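Local coordinates for putative uncharacterized protein TTHA0988 (Thermus thermophilus, PDB 3OEP) that is of unknown function but is a KipI-KipA homologue with cyclophilin-like domains, and is probably not an allophanate hydrolase, at residues 408-418 with 483-492; 430-438 with 462-470. All blocks are in the same frame, centred on the assembly; numbering follows the deposited sequence.

Contact 1 of 2, residues 408-418 with 483-492; sequences LCSGPFRVARA and ARPGVEIHFT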
loop_
_atom_site.group_PDB
_atom_site.type_symbol
_atom_site.label_atom_id
_atom_site.label_comp_id
_atom_site.label_asym_id
_atom_site.label_seq_id
_atom_site.Cartn_x
_atom_site.Cartn_y
_atom_site.Cartn_z
ATOM N N LEU A 408 8.658 10.966 21.163
ATOM C CA LEU A 408 7.374 11.070 20.473
ATOM C C LEU A 408 6.293 11.681 21.364
ATOM O O LEU A 408 5.443 12.419 20.883
ATOM C CB LEU A 408 6.928 9.697 19.951
ATOM C CG LEU A 408 7.679 9.222 18.712
ATOM C CD1 LEU A 408 7.530 7.721 18.513
ATOM C CD2 LEU A 408 7.205 9.985 17.474
ATOM N N CYS A 409 6.342 11.395 22.665
ATOM C CA CYS A 409 5.369 11.943 23.611
ATOM C C CYS A 409 5.784 13.285 24.233
ATOM O O CYS A 409 5.041 13.839 25.044
ATOM C CB CYS A 409 5.099 10.928 24.724
ATOM S SG CYS A 409 4.348 9.388 24.153
ATOM N N SER A 410 6.947 13.816 23.851
ATOM C CA SER A 410 7.572 14.930 24.586
ATOM C C SER A 410 6.991 16.315 24.296
ATOM O O SER A 410 7.120 17.229 25.114
ATOM C CB SER A 410 9.086 14.952 24.342
ATOM O OG SER A 410 9.408 15.381 23.029
ATOM N N GLY A 411 6.366 16.468 23.134
ATOM C CA GLY A 411 5.778 17.735 22.725
ATOM C C GLY A 411 5.011 17.555 21.430
ATOM O O GLY A 411 5.020 16.468 20.854
ATOM N N PRO A 412 4.350 18.623 20.955
ATOM C CA PRO A 412 3.528 18.508 19.756
ATOM C C PRO A 412 4.327 18.319 18.466
ATOM O O PRO A 412 5.425 18.873 18.306
ATOM C CB PRO A 412 2.764 19.836 19.721
ATOM C CG PRO A 412 3.600 20.780 20.494
ATOM C CD PRO A 412 4.276 19.968 21.552
ATOM N N PHE A 413 3.758 17.527 17.566
ATOM C CA PHE A 413 4.220 17.424 16.199
ATOM C C PHE A 413 3.214 18.149 15.311
ATOM O O PHE A 413 2.118 18.507 15.753
ATOM C CB PHE A 413 4.355 15.959 15.784
ATOM C CG PHE A 413 5.528 15.265 16.410
ATOM C CD1 PHE A 413 5.487 14.861 17.740
ATOM C CD2 PHE A 413 6.681 15.039 15.681
ATOM C CE1 PHE A 413 6.582 14.228 18.322
ATOM C CE2 PHE A 413 7.778 14.410 16.258
ATOM C CZ PHE A 413 7.726 14.007 17.583
ATOM N N ARG A 414 3.606 18.377 14.067
ATOM C CA ARG A 414 2.778 19.072 13.097
ATOM C C ARG A 414 2.847 18.301 11.783
ATOM O O ARG A 414 3.919 17.849 11.388
ATOM C CB ARG A 414 3.309 20.498 12.911
ATOM C CG ARG A 414 2.394 21.431 12.148
ATOM C CD ARG A 414 2.907 22.871 12.220
ATOM N NE ARG A 414 4.140 23.063 11.449
ATOM C CZ ARG A 414 5.369 23.186 11.953
ATOM N NH1 ARG A 414 6.392 23.356 11.126
ATOM N NH2 ARG A 414 5.597 23.149 13.263
ATOM N N VAL A 415 1.710 18.144 11.108
ATOM C CA VAL A 415 1.681 17.419 9.840
ATOM C C VAL A 415 2.349 18.269 8.754
ATOM O O VAL A 415 1.986 19.422 8.558
ATOM C CB VAL A 415 0.241 17.095 9.401
ATOM C CG1 VAL A 415 0.224 16.472 7.997
ATOM C CG2 VAL A 415 -0.433 16.163 10.409
ATOM N N ALA A 416 3.338 17.701 8.072
ATOM C CA ALA A 416 4.000 18.368 6.949
ATOM C C ALA A 416 3.308 18.024 5.635
ATOM O O ALA A 416 3.072 18.895 4.794
ATOM C CB ALA A 416 5.464 17.972 6.888
ATOM N N ARG A 417 3.002 16.739 5.471
ATOM C CA ARG A 417 2.356 16.209 4.278
ATOM C C ARG A 417 1.554 14.979 4.676
ATOM O O ARG A 417 1.935 14.257 5.600
ATOM C CB ARG A 417 3.405 15.834 3.228
ATOM N N ALA A 418 0.435 14.752 3.992
ATOM C CA ALA A 418 -0.440 13.625 4.303
ATOM C C ALA A 418 -1.077 13.088 3.037
ATOM O O ALA A 418 -1.671 13.845 2.267
ATOM C CB ALA A 418 -1.524 14.041 5.278
ATOM N N ALA A 483 -5.964 13.770 7.935
ATOM C CA ALA A 483 -4.826 14.649 8.196
ATOM C C ALA A 483 -4.591 15.594 7.020
ATOM O O ALA A 483 -4.820 15.232 5.860
ATOM C CB ALA A 483 -3.572 13.824 8.462
ATOM N N ARG A 484 -4.158 16.808 7.339
ATOM C CA ARG A 484 -3.712 17.773 6.344
ATOM C C ARG A 484 -2.565 18.589 6.933
ATOM O O ARG A 484 -2.408 18.639 8.155
ATOM C CB ARG A 484 -4.869 18.675 5.919
ATOM C CG ARG A 484 -5.621 19.335 7.050
ATOM C CD ARG A 484 -6.900 20.007 6.534
ATOM N NE ARG A 484 -6.618 21.111 5.614
ATOM C CZ ARG A 484 -7.512 21.688 4.811
ATOM N NH1 ARG A 484 -8.778 21.266 4.776
ATOM N NH2 ARG A 484 -7.136 22.696 4.024
ATOM N N PRO A 485 -1.744 19.219 6.070
ATOM C CA PRO A 485 -0.626 20.021 6.564
ATOM C C PRO A 485 -1.043 21.038 7.620
ATOM O O PRO A 485 -2.053 21.723 7.446
ATOM C CB PRO A 485 -0.126 20.733 5.301
ATOM C CG PRO A 485 -0.460 19.806 4.207
ATOM C CD PRO A 485 -1.787 19.200 4.596
ATOM N N GLY A 486 -0.284 21.111 8.712
ATOM C CA GLY A 486 -0.534 22.096 9.763
ATOM C C GLY A 486 -1.304 21.583 10.964
ATOM O O GLY A 486 -1.307 22.231 12.016
ATOM N N VAL A 487 -1.952 20.430 10.822
ATOM C CA VAL A 487 -2.662 19.821 11.952
ATOM C C VAL A 487 -1.667 19.448 13.045
ATOM O O VAL A 487 -0.618 18.847 12.778
ATOM C CB VAL A 487 -3.496 18.592 11.528
ATOM C CG1 VAL A 487 -4.089 17.884 12.768
ATOM C CG2 VAL A 487 -4.613 19.022 10.562
ATOM N N GLU A 488 -2.000 19.822 14.278
ATOM C CA GLU A 488 -1.156 19.522 15.422
ATOM C C GLU A 488 -1.454 18.113 15.918
ATOM O O GLU A 488 -2.622 17.709 16.003
ATOM C CB GLU A 488 -1.372 20.551 16.532
ATOM C CG GLU A 488 -0.888 21.953 16.165
ATOM C CD GLU A 488 0.617 22.138 16.337
ATOM O OE1 GLU A 488 1.140 21.801 17.421
ATOM O OE2 GLU A 488 1.275 22.647 15.402
ATOM N N ILE A 489 -0.386 17.380 16.228
ATOM C CA ILE A 489 -0.467 15.991 16.676
ATOM C C ILE A 489 0.134 15.865 18.075
ATOM O O ILE A 489 1.246 16.328 18.316
ATOM C CB ILE A 489 0.304 15.048 15.725
ATOM C CG1 ILE A 489 -0.162 15.224 14.274
ATOM C CG2 ILE A 489 0.139 13.592 16.162
ATOM C CD1 ILE A 489 -1.637 14.939 14.061
ATOM N N HIS A 490 -0.608 15.236 18.983
ATOM C CA HIS A 490 -0.153 14.965 20.338
ATOM C C HIS A 490 -0.189 13.453 20.534
ATOM O O HIS A 490 -1.262 12.845 20.484
ATOM C CB HIS A 490 -1.078 15.644 21.352
ATOM C CG HIS A 490 -1.226 17.120 21.144
ATOM N ND1 HIS A 490 -0.374 18.038 21.716
ATOM C CD2 HIS A 490 -2.127 17.835 20.430
ATOM C CE1 HIS A 490 -0.741 19.257 21.361
ATOM N NE2 HIS A 490 -1.803 19.161 20.581
ATOM N N PHE A 491 0.979 12.849 20.728
ATOM C CA PHE A 491 1.071 11.419 20.980
ATOM C C PHE A 491 0.972 11.164 22.477
ATOM O O PHE A 491 1.568 11.901 23.276
ATOM C CB PHE A 491 2.390 10.851 20.464
ATOM C CG PHE A 491 2.498 10.806 18.962
ATOM C CD1 PHE A 491 1.682 9.963 18.223
ATOM C CD2 PHE A 491 3.444 11.575 18.293
ATOM C CE1 PHE A 491 1.795 9.898 16.845
ATOM C CE2 PHE A 491 3.561 11.518 16.912
ATOM C CZ PHE A 491 2.740 10.674 16.189
ATOM N N THR A 492 0.223 10.119 22.835
ATOM C CA THR A 492 0.036 9.740 24.235
ATOM C C THR A 492 0.093 8.226 24.396
ATOM O O THR A 492 -0.079 7.484 23.440
ATOM C CB THR A 492 -1.306 10.252 24.794
ATOM O OG1 THR A 492 -1.441 9.840 26.161
ATOM C CG2 THR A 492 -2.484 9.710 23.984
HETATM O O HOH W 1 3.405 14.309 21.294
HETATM O O HOH W 2 2.403 14.966 23.783
HETATM O O HOH W 3 2.213 12.715 25.708
HETATM O O HOH W 4 4.029 22.980 15.588
#
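Phe-413 and Ile-489 form a hydrogen-bonded antiparallel pair between strands 413-415 and 488-492: Phe-413 N gives a 2.9 Å bond to Ile-489 O, and Ile-489 N returns one to Phe-413 O. Val-415 N continues the pairing to Val-487 O, and Val-415 O takes Gly-486 N at 2.8 Å, inside the type II turn from Arg-484 to Val-487 that leads into strand 488-492. On the buried face, Phe-491 can be followed outward. Its CB lies 3.5 Å from Leu-408 O. With CG anti to the carbonyl carbon (chi1 -70°), CD2 meets that same oxygen near the ring plane, and CE2 sits 4.0 Å from Leu-408 CD2 and over one face of the Phe-413 ring. The two rings thus make an offset edge-to-face pair, centroids 5.6 Å apart and planes at 67°. Further along this face, Val-415 CG2 packs on Ile-489 CG1. On the other face the bent chain of Glu-488 brings OE1 to 3.4 Å from Pro-412 CB, while OE2 lies against CG and CD of Arg-414. A water bridges Glu-488 OE2 to Arg-414 NH2 in the guanidinium plane; Arg-414 NH1 hydrogen-bonds a glycerol, probably from the crystallisation liquor. Beyond the direct backbone bonds, another water accepts from Phe-491 N and lies 2.8 Å from Leu-408 O. Strand 413-418 also pairs with 422-426, and 488-492 with 390-396, so the pair sits inside a seven-stranded mixed sheet whose first and last strands also pair, consistent with the cyclophilin-like fold of this family.

Contact 2 of 2, residues 430-438 with 462-470; sequences VPGGEGLSE and SLGGYAKPA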
loop_
_atom_site.group_PDB
_atom_site.type_symbol
_atom_site.label_atom_id
_atom_site.label_comp_id
_atom_site.label_asym_id
_atom_site.label_seq_id
_atom_site.Cartn_x
_atom_site.Cartn_y
_atom_site.Cartn_z
ATOM N N VAL A 430 13.440 12.609 16.941
ATOM C CA VAL A 430 13.197 11.246 17.427
ATOM C C VAL A 430 14.310 10.332 16.910
ATOM O O VAL A 430 14.551 10.282 15.703
ATOM C CB VAL A 430 11.832 10.699 16.939
ATOM C CG1 VAL A 430 11.586 9.280 17.469
ATOM C CG2 VAL A 430 10.697 11.633 17.359
ATOM N N PRO A 431 14.997 9.610 17.814
ATOM C CA PRO A 431 16.025 8.681 17.334
ATOM C C PRO A 431 15.427 7.559 16.480
ATOM O O PRO A 431 14.405 6.966 16.850
ATOM C CB PRO A 431 16.654 8.128 18.619
ATOM C CG PRO A 431 15.739 8.497 19.720
ATOM C CD PRO A 431 14.930 9.664 19.286
ATOM N N GLY A 432 16.039 7.303 15.328
ATOM C CA GLY A 432 15.551 6.286 14.411
ATOM C C GLY A 432 16.596 5.233 14.124
ATOM O O GLY A 432 17.590 5.103 14.852
ATOM N N GLY A 433 16.371 4.470 13.063
ATOM C CA GLY A 433 17.299 3.415 12.684
ATOM C C GLY A 433 16.938 2.777 11.364
ATOM O O GLY A 433 15.919 3.106 10.757
ATOM N N GLU A 434 17.795 1.865 10.921
ATOM C CA GLU A 434 17.579 1.138 9.681
ATOM C C GLU A 434 18.197 -0.251 9.786
ATOM O O GLU A 434 19.251 -0.422 10.401
ATOM C CB GLU A 434 18.197 1.895 8.505
ATOM C CG GLU A 434 17.874 1.290 7.150
ATOM C CD GLU A 434 18.378 2.120 5.988
ATOM O OE1 GLU A 434 19.282 2.961 6.190
ATOM O OE2 GLU A 434 17.871 1.919 4.863
ATOM N N GLY A 435 17.532 -1.228 9.179
ATOM C CA GLY A 435 18.017 -2.610 9.136
ATOM C C GLY A 435 17.462 -3.299 7.905
ATOM O O GLY A 435 16.978 -2.630 6.995
ATOM N N LEU A 436 17.530 -4.632 7.864
ATOM C CA LEU A 436 16.926 -5.380 6.758
ATOM C C LEU A 436 15.434 -5.089 6.694
ATOM O O LEU A 436 14.793 -4.860 7.724
ATOM C CB LEU A 436 17.129 -6.898 6.902
ATOM C CG LEU A 436 18.422 -7.537 6.396
ATOM C CD1 LEU A 436 18.387 -9.029 6.710
ATOM C CD2 LEU A 436 18.637 -7.313 4.906
ATOM N N SER A 437 14.886 -5.097 5.485
ATOM C CA SER A 437 13.471 -4.813 5.301
ATOM C C SER A 437 12.626 -5.876 5.985
ATOM O O SER A 437 12.935 -7.072 5.925
ATOM C CB SER A 437 13.105 -4.739 3.818
ATOM O OG SER A 437 13.660 -3.581 3.226
ATOM N N GLU A 438 11.587 -5.426 6.672
ATOM C CA GLU A 438 10.598 -6.331 7.223
ATOM C C GLU A 438 9.208 -5.800 6.912
ATOM O O GLU A 438 9.059 -4.637 6.520
ATOM C CB GLU A 438 10.822 -6.527 8.726
ATOM C CG GLU A 438 10.440 -5.353 9.595
ATOM C CD GLU A 438 10.599 -5.649 11.078
ATOM O OE1 GLU A 438 9.950 -4.956 11.890
ATOM O OE2 GLU A 438 11.363 -6.570 11.422
ATOM N N SER A 462 4.673 -2.659 1.356
ATOM C CA SER A 462 4.545 -3.857 2.194
ATOM C C SER A 462 5.777 -4.122 3.052
ATOM O O SER A 462 5.673 -4.785 4.084
ATOM C CB SER A 462 4.266 -5.091 1.329
ATOM O OG SER A 462 5.396 -5.431 0.545
ATOM N N LEU A 463 6.928 -3.607 2.611
ATOM C CA LEU A 463 8.225 -3.806 3.270
ATOM C C LEU A 463 8.955 -2.491 3.501
ATOM O O LEU A 463 8.869 -1.568 2.689
ATOM C CB LEU A 463 9.131 -4.685 2.399
ATOM C CG LEU A 463 8.690 -6.117 2.150
ATOM C CD1 LEU A 463 9.608 -6.782 1.135
ATOM C CD2 LEU A 463 8.660 -6.904 3.460
ATOM N N GLY A 464 9.714 -2.427 4.590
ATOM C CA GLY A 464 10.536 -1.257 4.883
ATOM C C GLY A 464 11.645 -1.581 5.860
ATOM O O GLY A 464 11.449 -2.380 6.780
ATOM N N GLY A 465 12.810 -0.962 5.659
ATOM C CA GLY A 465 13.970 -1.167 6.523
ATOM C C GLY A 465 14.126 -0.152 7.652
ATOM O O GLY A 465 14.931 -0.350 8.574
ATOM N N TYR A 466 13.370 0.938 7.602
ATOM C CA TYR A 466 13.465 1.942 8.656
ATOM C C TYR A 466 12.741 1.464 9.903
ATOM O O TYR A 466 11.766 0.704 9.825
ATOM C CB TYR A 466 12.925 3.298 8.202
ATOM C CG TYR A 466 13.743 3.939 7.103
ATOM C CD1 TYR A 466 15.136 4.005 7.186
ATOM C CD2 TYR A 466 13.126 4.492 5.986
ATOM C CE1 TYR A 466 15.888 4.597 6.180
ATOM C CE2 TYR A 466 13.872 5.082 4.975
ATOM C CZ TYR A 466 15.246 5.133 5.080
ATOM O OH TYR A 466 15.987 5.721 4.076
ATOM N N ALA A 467 13.254 1.892 11.050
ATOM C CA ALA A 467 12.737 1.481 12.345
ATOM C C ALA A 467 11.329 1.992 12.592
ATOM O O ALA A 467 10.979 3.115 12.197
ATOM C CB ALA A 467 13.657 1.980 13.459
ATOM N N LYS A 468 10.526 1.141 13.234
ATOM C CA LYS A 468 9.211 1.521 13.718
ATOM C C LYS A 468 9.211 1.375 15.242
ATOM O O LYS A 468 8.899 0.303 15.764
ATOM C CB LYS A 468 8.127 0.651 13.073
ATOM C CG LYS A 468 7.839 0.982 11.600
ATOM C CD LYS A 468 8.786 0.260 10.638
ATOM C CE LYS A 468 8.584 0.705 9.182
ATOM N NZ LYS A 468 9.680 0.280 8.228
ATOM N N PRO A 469 9.594 2.446 15.968
ATOM C CA PRO A 469 9.633 2.320 17.435
ATOM C C PRO A 469 8.256 2.313 18.091
ATOM O O PRO A 469 8.118 1.875 19.237
ATOM C CB PRO A 469 10.438 3.548 17.876
ATOM C CG PRO A 469 10.286 4.527 16.759
ATOM C CD PRO A 469 10.233 3.693 15.510
ATOM N N ALA A 470 7.252 2.802 17.372
ATOM C CA ALA A 470 5.900 2.880 17.887
ATOM C C ALA A 470 4.886 2.606 16.787
ATOM O O ALA A 470 5.227 2.601 15.598
ATOM C CB ALA A 470 5.657 4.252 18.501
HETATM O O HOH W 5 8.630 -2.360 8.322
#
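A beta bulge interrupts this antiparallel pairing, whose register shifts by two residues between Glu-434 and Glu-438 as both chains turn a corner, one at Leu-436 and the other at Tyr-466. Before the bulge, Ala-467 N bonds to Gly-433 O at 2.9 Å, and Gly-435 N reaches Gly-465 O at 2.8 Å. Beyond it, Glu-438 and Gly-464 exchange two backbone bonds, Glu-438 N to Gly-464 O and Gly-464 N to Glu-438 O (3.0 Å). Gly-465 fits at the bulge itself, where a CB would run into Gly-435 O. In the non-hydrogen-bonded pair of Glu-434 and Tyr-466 the side chains lie side by side and point the same way. Glu-434 CG stands anti to the backbone N (chi1 -173°), and the extended chain carries CD to 3.5 Å from Tyr-466 CE1; carboxylate and ring planes are 42° apart. Glu-434 OE1 makes a salt bridge to Arg-137. Gly-433 O lies at the edge of the Tyr-466 ring, near its plane. Ala-467 CB rests 3.7 Å from Gly-433 N. In one of its two conformers Lys-468 folds back so that NZ donates to Tyr-466 O (2.7 Å), and a water joins NZ to Glu-438 O. Glu-438 OE2 makes a salt bridge to Arg-8, which ties the strand to the N-terminal part of the chain, and OE1 accepts a hydrogen bond from Gln-399 NE2. At this beta bulge, paired strands turn a corner into the two-stranded sheet 437-439/463-465, within a domain of the cyclophilin-like family.

How the contacts relate
The centres of contacts 1 and 2 lie about 20 Å apart in the C-terminal cyclophilin-like domain. Contact 2 is nested along the chain inside the loop closed by contact 1: 408-418 comes first, then 430-438 and 462-470, and 483-492 closes it. Strands 413-418 and 488-492 are neighbours in the seven-stranded sheet; contact 2 reaches that sheet through 467-472, separated from 488-492 by the single strand 390-396, while 437-439 and 463-465 form a separate two-stranded sheet. The contacts also touch directly: Val-430 CG2 packs 3.8 Å from Phe-413 CZ. Leu-408, at the end of helix 402-408, touches both Val-430 and Ala-470 of contact 2.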